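Local coordinates for protein HTH-type transcriptional repressor PhnF (Mycobacterium smegmatis, PDB 3F8M) that represses the phnDCE operon for phosphate uptake when phosphate is available, acting as a DNA-binding transcription factor of the GntR family, at residues 175-186 with 207-218. Numbering follows the deposited sequence.
Sequences GIAFTRTVDTID and FLLNRVSYDQDD
Two backbone amides grip the carbonyl oxygen of Tyr214: Thr179 N lies 2.9 Å from Tyr214 O, and Arg180 N reaches the same oxygen at 3.1 Å. Two successive residues facing one make a classic beta bulge, beyond which strands 180-186 and 207-214 pair antiparallel. On the face carrying Arg180 and Tyr214, the arginine's chain bends at chi3 (65°) and lays its guanidinium over the tyrosine ring, flat on flat, NH2 above the ring centre and the planes 11° apart, a cation-pi stack. Within the guanidinium plane, NE and NH2 both turn to one oxygen of Asp218, with NH2 2.9 Å from Asp218 OD1; the carboxylate would balance the charge, and the aromatic face would probably add to this. Arg211 and Asp183 pair on the other face, side-on with one nitrogen to each oxygen: Arg211 NE to Asp183 OD1, 3.1 Å, and Arg211 NH2 to Asp183 OD2, 3.0 Å. Thr181 CG2 rests on this guanidinium's face; Gly85 O and Tyr168 OH also bond it, and Asp183 probably offsets its buried charge. On the loop side of the bulge, the Gln216 amide, donor and acceptor at once, serves Gly175 O through NE2 and Ala177 N through OE1 (2.8 Å). This antiparallel pair forms the edge of the UTRA-domain sheet within this chain, where strand 180-186 pairs antiparallel with a strand of the second subunit.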
ATOM      1  N   GLY A 175      11.697 -27.492  -0.431  1.00 23.17           N
ATOM      2  CA  GLY A 175      12.469 -27.363   0.821  1.00 24.05           C
ATOM      3  C   GLY A 175      12.995 -25.965   1.087  1.00 25.08           C
ATOM      4  O   GLY A 175      13.961 -25.776   1.836  1.00 25.53           O
ATOM      5  N   ILE A 176      12.375 -24.972   0.458  1.00 24.89           N
ATOM      6  CA  ILE A 176      12.838 -23.578   0.551  1.00 26.14           C
ATOM      7  C   ILE A 176      11.771 -22.813   1.298  1.00 26.29           C
ATOM      8  O   ILE A 176      10.619 -22.730   0.849  1.00 26.93           O
ATOM      9  CB  ILE A 176      13.092 -22.975  -0.860  1.00 26.01           C
ATOM     10  CG1 ILE A 176      14.165 -23.792  -1.593  1.00 26.52           C
ATOM     11  CG2 ILE A 176      13.442 -21.466  -0.786  1.00 25.49           C
ATOM     12  CD1 ILE A 176      14.271 -23.509  -3.107  1.00 24.86           C
ATOM     13  N   ALA A 177      12.134 -22.262   2.442  1.00 26.60           N
ATOM     14  CA  ALA A 177      11.135 -21.630   3.307  1.00 26.59           C
ATOM     15  C   ALA A 177      11.177 -20.122   3.104  1.00 27.39           C
ATOM     16  O   ALA A 177      12.268 -19.554   2.981  1.00 27.05           O
ATOM     17  CB  ALA A 177      11.406 -21.942   4.761  1.00 27.53           C
ATOM     18  N   PHE A 178      10.002 -19.495   3.101  1.00 27.21           N
ATOM     19  CA  PHE A 178       9.913 -18.042   2.956  1.00 27.97           C
ATOM     20  C   PHE A 178      10.078 -17.488   4.342  1.00 28.83           C
ATOM     21  O   PHE A 178       9.171 -17.597   5.160  1.00 29.37           O
ATOM     22  CB  PHE A 178       8.579 -17.615   2.309  1.00 27.59           C
ATOM     23  CG  PHE A 178       8.534 -17.851   0.813  1.00 26.88           C
ATOM     24  CD1 PHE A 178       8.798 -16.811  -0.083  1.00 27.08           C
ATOM     25  CD2 PHE A 178       8.219 -19.110   0.297  1.00 27.53           C
ATOM     26  CE1 PHE A 178       8.774 -17.035  -1.474  1.00 25.29           C
ATOM     27  CE2 PHE A 178       8.173 -19.344  -1.087  1.00 26.81           C
ATOM     28  CZ  PHE A 178       8.455 -18.295  -1.985  1.00 24.39           C
ATOM     29  N   THR A 179      11.260 -16.930   4.593  1.00 29.47           N
ATOM     30  CA  THR A 179      11.683 -16.530   5.934  1.00 31.60           C
ATOM     31  C   THR A 179      11.614 -15.005   6.104  1.00 31.63           C
ATOM     32  O   THR A 179      11.148 -14.510   7.127  1.00 32.19           O
ATOM     33  CB  THR A 179      13.083 -17.102   6.238  1.00 31.57           C
ATOM     34  OG1 THR A 179      13.070 -18.518   5.977  1.00 33.71           O
ATOM     35  CG2 THR A 179      13.515 -16.842   7.703  1.00 32.79           C
ATOM     36  N   ARG A 180      12.007 -14.266   5.072  1.00 31.53           N
ATOM     37  CA  ARG A 180      11.951 -12.796   5.117  1.00 32.21           C
ATOM     38  C   ARG A 180      11.505 -12.244   3.751  1.00 32.57           C
ATOM     39  O   ARG A 180      12.043 -12.681   2.714  1.00 32.18           O
ATOM     40  CB  ARG A 180      13.336 -12.251   5.507  1.00 32.26           C
ATOM     41  CG  ARG A 180      13.457 -10.745   5.677  1.00 33.54           C
ATOM     42  CD  ARG A 180      14.786 -10.443   6.373  1.00 32.80           C
ATOM     43  NE  ARG A 180      15.937 -10.817   5.562  1.00 32.61           N
ATOM     44  CZ  ARG A 180      16.492 -10.001   4.690  1.00 31.84           C
ATOM     45  NH1 ARG A 180      15.983  -8.795   4.552  1.00 35.20           N
ATOM     46  NH2 ARG A 180      17.550 -10.374   3.979  1.00 33.14           N
ATOM     47  N   THR A 181      10.518 -11.334   3.766  1.00 31.90           N
ATOM     48  CA  THR A 181      10.163 -10.513   2.593  1.00 32.53           C
ATOM     49  C   THR A 181      10.447  -9.029   2.827  1.00 32.02           C
ATOM     50  O   THR A 181      10.426  -8.558   3.987  1.00 31.47           O
ATOM     51  CB  THR A 181       8.696 -10.656   2.158  1.00 32.86           C
ATOM     52  OG1 THR A 181       7.822 -10.419   3.265  1.00 34.91           O
ATOM     53  CG2 THR A 181       8.437 -12.052   1.583  1.00 33.76           C
ATOM     54  N   VAL A 182      10.747  -8.321   1.740  1.00 30.47           N
ATOM     55  CA  VAL A 182      10.986  -6.863   1.738  1.00 30.79           C
ATOM     56  C   VAL A 182      10.197  -6.272   0.575  1.00 30.16           C
ATOM     57  O   VAL A 182      10.518  -6.547  -0.616  1.00 30.50           O
ATOM     58  CB  VAL A 182      12.500  -6.501   1.591  1.00 29.96           C
ATOM     59  CG1 VAL A 182      12.725  -5.005   1.673  1.00 31.98           C
ATOM     60  CG2 VAL A 182      13.349  -7.177   2.668  1.00 33.12           C
ATOM     61  N   ASP A 183       9.151  -5.518   0.907  1.00 29.56           N
ATOM     62  CA  ASP A 183       8.245  -4.948  -0.079  1.00 29.79           C
ATOM     63  C   ASP A 183       8.486  -3.443  -0.199  1.00 29.15           C
ATOM     64  O   ASP A 183       8.808  -2.776   0.809  1.00 29.19           O
ATOM     65  CB  ASP A 183       6.803  -5.113   0.341  1.00 30.26           C
ATOM     66  CG  ASP A 183       6.212  -6.463  -0.015  1.00 34.22           C
ATOM     67  OD1 ASP A 183       6.469  -6.992  -1.117  1.00 32.15           O
ATOM     68  OD2 ASP A 183       5.405  -6.961   0.808  1.00 36.38           O
ATOM     69  N   THR A 184       8.319  -2.929  -1.417  1.00 27.47           N
ATOM     70  CA  THR A 184       8.059  -1.508  -1.617  1.00 26.90           C
ATOM     71  C   THR A 184       6.698  -1.401  -2.283  1.00 27.06           C
ATOM     72  O   THR A 184       6.327  -2.218  -3.150  1.00 26.64           O
ATOM     73  CB  THR A 184       9.122  -0.799  -2.469  1.00 26.53           C
ATOM     74  OG1 THR A 184       9.127  -1.349  -3.784  1.00 26.62           O
ATOM     75  CG2 THR A 184      10.508  -0.917  -1.857  1.00 28.02           C
ATOM     76  N   ILE A 185       5.927  -0.403  -1.882  1.00 24.84           N
ATOM     77  CA  ILE A 185       4.620  -0.212  -2.452  1.00 24.50           C
ATOM     78  C   ILE A 185       4.588   1.203  -2.957  1.00 23.66           C
ATOM     79  O   ILE A 185       4.877   2.138  -2.175  1.00 24.10           O
ATOM     80  CB  ILE A 185       3.506  -0.345  -1.386  1.00 24.62           C
ATOM     81  CG1 ILE A 185       3.532  -1.741  -0.750  1.00 28.31           C
ATOM     82  CG2 ILE A 185       2.188  -0.039  -2.063  1.00 25.19           C
ATOM     83  CD1 ILE A 185       2.723  -1.902   0.588  1.00 30.18           C
ATOM     84  N   ASP A 186       4.224   1.367  -4.223  1.00 22.48           N
ATOM     85  CA  ASP A 186       4.129   2.652  -4.869  1.00 23.07           C
ATOM     86  C   ASP A 186       2.811   2.735  -5.597  1.00 24.09           C
ATOM     87  O   ASP A 186       2.162   1.695  -5.810  1.00 25.20           O
ATOM     88  CB  ASP A 186       5.290   2.841  -5.871  1.00 23.51           C
ATOM     89  CG  ASP A 186       6.613   3.118  -5.181  1.00 23.21           C
ATOM     90  OD1 ASP A 186       6.764   4.265  -4.672  1.00 23.98           O
ATOM     91  OD2 ASP A 186       7.500   2.209  -5.129  1.00 22.66           O
ATOM     92  N   PHE A 207      -1.473  -0.093  -8.012  1.00 19.67           N
ATOM     93  CA  PHE A 207      -0.495  -0.344  -6.992  1.00 17.80           C
ATOM     94  C   PHE A 207       0.687  -1.018  -7.738  1.00 18.85           C
ATOM     95  O   PHE A 207       0.452  -1.833  -8.624  1.00 17.23           O
ATOM     96  CB  PHE A 207      -0.979  -1.400  -6.041  1.00 18.99           C
ATOM     97  CG  PHE A 207      -1.848  -0.902  -4.905  1.00 23.02           C
ATOM     98  CD1 PHE A 207      -1.292  -0.170  -3.848  1.00 26.78           C
ATOM     99  CD2 PHE A 207      -3.183  -1.286  -4.848  1.00 26.55           C
ATOM    100  CE1 PHE A 207      -2.088   0.241  -2.766  1.00 28.55           C
ATOM    101  CE2 PHE A 207      -3.995  -0.872  -3.757  1.00 24.35           C
ATOM    102  CZ  PHE A 207      -3.429  -0.119  -2.741  1.00 26.42           C
ATOM    103  N   LEU A 208       1.906  -0.664  -7.345  1.00 17.83           N
ATOM    104  CA  LEU A 208       3.134  -1.289  -7.878  1.00 17.98           C
ATOM    105  C   LEU A 208       3.945  -1.745  -6.686  1.00 17.26           C
ATOM    106  O   LEU A 208       4.462  -0.923  -5.906  1.00 17.68           O
ATOM    107  CB  LEU A 208       3.902  -0.285  -8.785  1.00 18.25           C
ATOM    108  CG  LEU A 208       5.276  -0.868  -9.190  1.00 19.00           C
ATOM    109  CD1 LEU A 208       5.065  -2.110 -10.020  1.00 19.52           C
ATOM    110  CD2 LEU A 208       6.202   0.145  -9.881  1.00 21.30           C
ATOM    111  N   LEU A 209       3.966  -3.055  -6.460  1.00 17.13           N
ATOM    112  CA  LEU A 209       4.749  -3.641  -5.390  1.00 18.29           C
ATOM    113  C   LEU A 209       5.987  -4.290  -5.945  1.00 18.13           C
ATOM    114  O   LEU A 209       5.917  -4.959  -6.958  1.00 17.60           O
ATOM    115  CB  LEU A 209       3.971  -4.728  -4.652  1.00 20.13           C
ATOM    116  CG  LEU A 209       3.090  -4.099  -3.590  1.00 23.83           C
ATOM    117  CD1 LEU A 209       1.901  -3.514  -4.296  1.00 26.27           C
ATOM    118  CD2 LEU A 209       2.694  -5.108  -2.565  1.00 27.30           C
ATOM    119  N   ASN A 210       7.092  -4.111  -5.247  1.00 18.95           N
ATOM    120  CA  ASN A 210       8.335  -4.809  -5.570  1.00 20.21           C
ATOM    121  C   ASN A 210       8.783  -5.567  -4.371  1.00 20.26           C
ATOM    122  O   ASN A 210       8.900  -4.986  -3.289  1.00 22.13           O
ATOM    123  CB  ASN A 210       9.406  -3.798  -6.001  1.00 20.66           C
ATOM    124  CG  ASN A 210       9.244  -3.421  -7.424  1.00 24.00           C
ATOM    125  OD1 ASN A 210       9.392  -4.276  -8.313  1.00 24.89           O
ATOM    126  ND2 ASN A 210       8.820  -2.180  -7.667  1.00 27.48           N
ATOM    127  N   ARG A 211       9.004  -6.876  -4.536  1.00 19.21           N
ATOM    128  CA  ARG A 211       9.372  -7.744  -3.422  1.00 20.66           C
ATOM    129  C   ARG A 211      10.646  -8.507  -3.694  1.00 20.86           C
ATOM    130  O   ARG A 211      10.868  -8.938  -4.813  1.00 19.53           O
ATOM    131  CB  ARG A 211       8.276  -8.763  -3.179  1.00 20.69           C
ATOM    132  CG  ARG A 211       8.733  -9.969  -2.344  1.00 21.77           C
ATOM    133  CD  ARG A 211       7.560 -10.798  -1.873  1.00 26.03           C
ATOM    134  NE  ARG A 211       6.627 -10.037  -1.038  1.00 28.31           N
ATOM    135  CZ  ARG A 211       5.623 -10.601  -0.373  1.00 32.82           C
ATOM    136  NH1 ARG A 211       5.427 -11.916  -0.448  1.00 32.26           N
ATOM    137  NH2 ARG A 211       4.820  -9.866   0.373  1.00 36.27           N
ATOM    138  N   VAL A 212      11.481  -8.664  -2.675  1.00 21.57           N
ATOM    139  CA  VAL A 212      12.538  -9.660  -2.694  1.00 22.43           C
ATOM    140  C   VAL A 212      12.221 -10.559  -1.505  1.00 22.68           C
ATOM    141  O   VAL A 212      11.928 -10.061  -0.399  1.00 24.19           O
ATOM    142  CB  VAL A 212      13.959  -9.082  -2.544  1.00 22.24           C
ATOM    143  CG1 VAL A 212      14.997 -10.184  -2.736  1.00 23.54           C
ATOM    144  CG2 VAL A 212      14.190  -7.933  -3.561  1.00 23.66           C
ATOM    145  N   SER A 213      12.284 -11.867  -1.737  1.00 21.91           N
ATOM    146  CA  SER A 213      12.058 -12.852  -0.693  1.00 22.21           C
ATOM    147  C   SER A 213      13.343 -13.593  -0.441  1.00 22.32           C
ATOM    148  O   SER A 213      14.135 -13.820  -1.368  1.00 22.99           O
ATOM    149  CB  SER A 213      10.978 -13.872  -1.094  1.00 22.36           C
ATOM    150  OG  SER A 213       9.766 -13.246  -1.375  1.00 21.29           O
ATOM    151  N   TYR A 214      13.511 -13.993   0.819  1.00 23.35           N
ATOM    152  CA  TYR A 214      14.694 -14.641   1.317  1.00 24.37           C
ATOM    153  C   TYR A 214      14.319 -15.899   2.113  1.00 23.90           C
ATOM    154  O   TYR A 214      13.304 -15.935   2.829  1.00 24.97           O
ATOM    155  CB  TYR A 214      15.473 -13.684   2.236  1.00 25.29           C
ATOM    156  CG  TYR A 214      15.918 -12.402   1.552  1.00 24.07           C
ATOM    157  CD1 TYR A 214      17.125 -12.351   0.878  1.00 25.57           C
ATOM    158  CD2 TYR A 214      15.113 -11.270   1.587  1.00 26.62           C
ATOM    159  CE1 TYR A 214      17.528 -11.177   0.235  1.00 30.11           C
ATOM    160  CE2 TYR A 214      15.493 -10.101   0.961  1.00 27.74           C
ATOM    161  CZ  TYR A 214      16.694 -10.061   0.302  1.00 27.15           C
ATOM    162  OH  TYR A 214      17.059  -8.906  -0.295  1.00 31.47           O
ATOM    163  N   ASP A 215      15.154 -16.914   1.964  1.00 25.90           N
ATOM    164  CA  ASP A 215      14.901 -18.238   2.530  1.00 26.93           C
ATOM    165  C   ASP A 215      15.547 -18.388   3.912  1.00 27.91           C
ATOM    166  O   ASP A 215      16.047 -17.412   4.486  1.00 28.00           O
ATOM    167  CB  ASP A 215      15.332 -19.372   1.570  1.00 27.04           C
ATOM    168  CG  ASP A 215      16.840 -19.488   1.406  1.00 27.80           C
ATOM    169  OD1 ASP A 215      17.591 -18.964   2.259  1.00 31.78           O
ATOM    170  OD2 ASP A 215      17.293 -20.117   0.427  1.00 28.49           O
ATOM    171  N   GLN A 216      15.546 -19.619   4.412  1.00 28.53           N
ATOM    172  CA  GLN A 216      16.040 -19.925   5.768  1.00 30.05           C
ATOM    173  C   GLN A 216      17.549 -19.652   5.935  1.00 31.16           C
ATOM    174  O   GLN A 216      18.026 -19.469   7.069  1.00 32.30           O
ATOM    175  CB  GLN A 216      15.668 -21.364   6.169  1.00 30.08           C
ATOM    176  CG  GLN A 216      16.287 -22.463   5.294  1.00 29.02           C
ATOM    177  CD  GLN A 216      15.350 -22.931   4.173  1.00 31.86           C
ATOM    178  OE1 GLN A 216      14.742 -22.118   3.480  1.00 28.86           O
ATOM    179  NE2 GLN A 216      15.247 -24.253   3.987  1.00 31.32           N
ATOM    180  N   ASP A 217      18.288 -19.632   4.829  1.00 31.84           N
ATOM    181  CA  ASP A 217      19.698 -19.257   4.848  1.00 33.94           C
ATOM    182  C   ASP A 217      19.945 -17.802   4.458  1.00 34.46           C
ATOM    183  O   ASP A 217      21.094 -17.422   4.207  1.00 35.20           O
ATOM    184  CB  ASP A 217      20.485 -20.152   3.904  1.00 33.65           C
ATOM    185  CG  ASP A 217      20.454 -21.598   4.327  1.00 37.18           C
ATOM    186  OD1 ASP A 217      20.501 -21.845   5.550  1.00 38.98           O
ATOM    187  OD2 ASP A 217      20.353 -22.481   3.444  1.00 40.61           O
ATOM    188  N   ASP A 218      18.870 -17.021   4.361  1.00 34.65           N
ATOM    189  CA  ASP A 218      18.932 -15.655   3.860  1.00 34.85           C
ATOM    190  C   ASP A 218      19.456 -15.572   2.421  1.00 33.86           C
ATOM    191  O   ASP A 218      20.148 -14.618   2.059  1.00 34.50           O
ATOM    192  CB  ASP A 218      19.809 -14.807   4.791  1.00 36.27           C
ATOM    193  CG  ASP A 218      19.370 -13.381   4.843  1.00 38.19           C
ATOM    194  OD1 ASP A 218      18.131 -13.115   4.826  1.00 39.19           O
ATOM    195  OD2 ASP A 218      20.279 -12.529   4.899  1.00 41.68           O
TER
HETATM  196  O   HOH W   1      11.598  -4.817  -2.423  1.00 32.01           O
HETATM  197  O   HOH W   2       7.397  -0.482  -5.583  1.00 20.51           O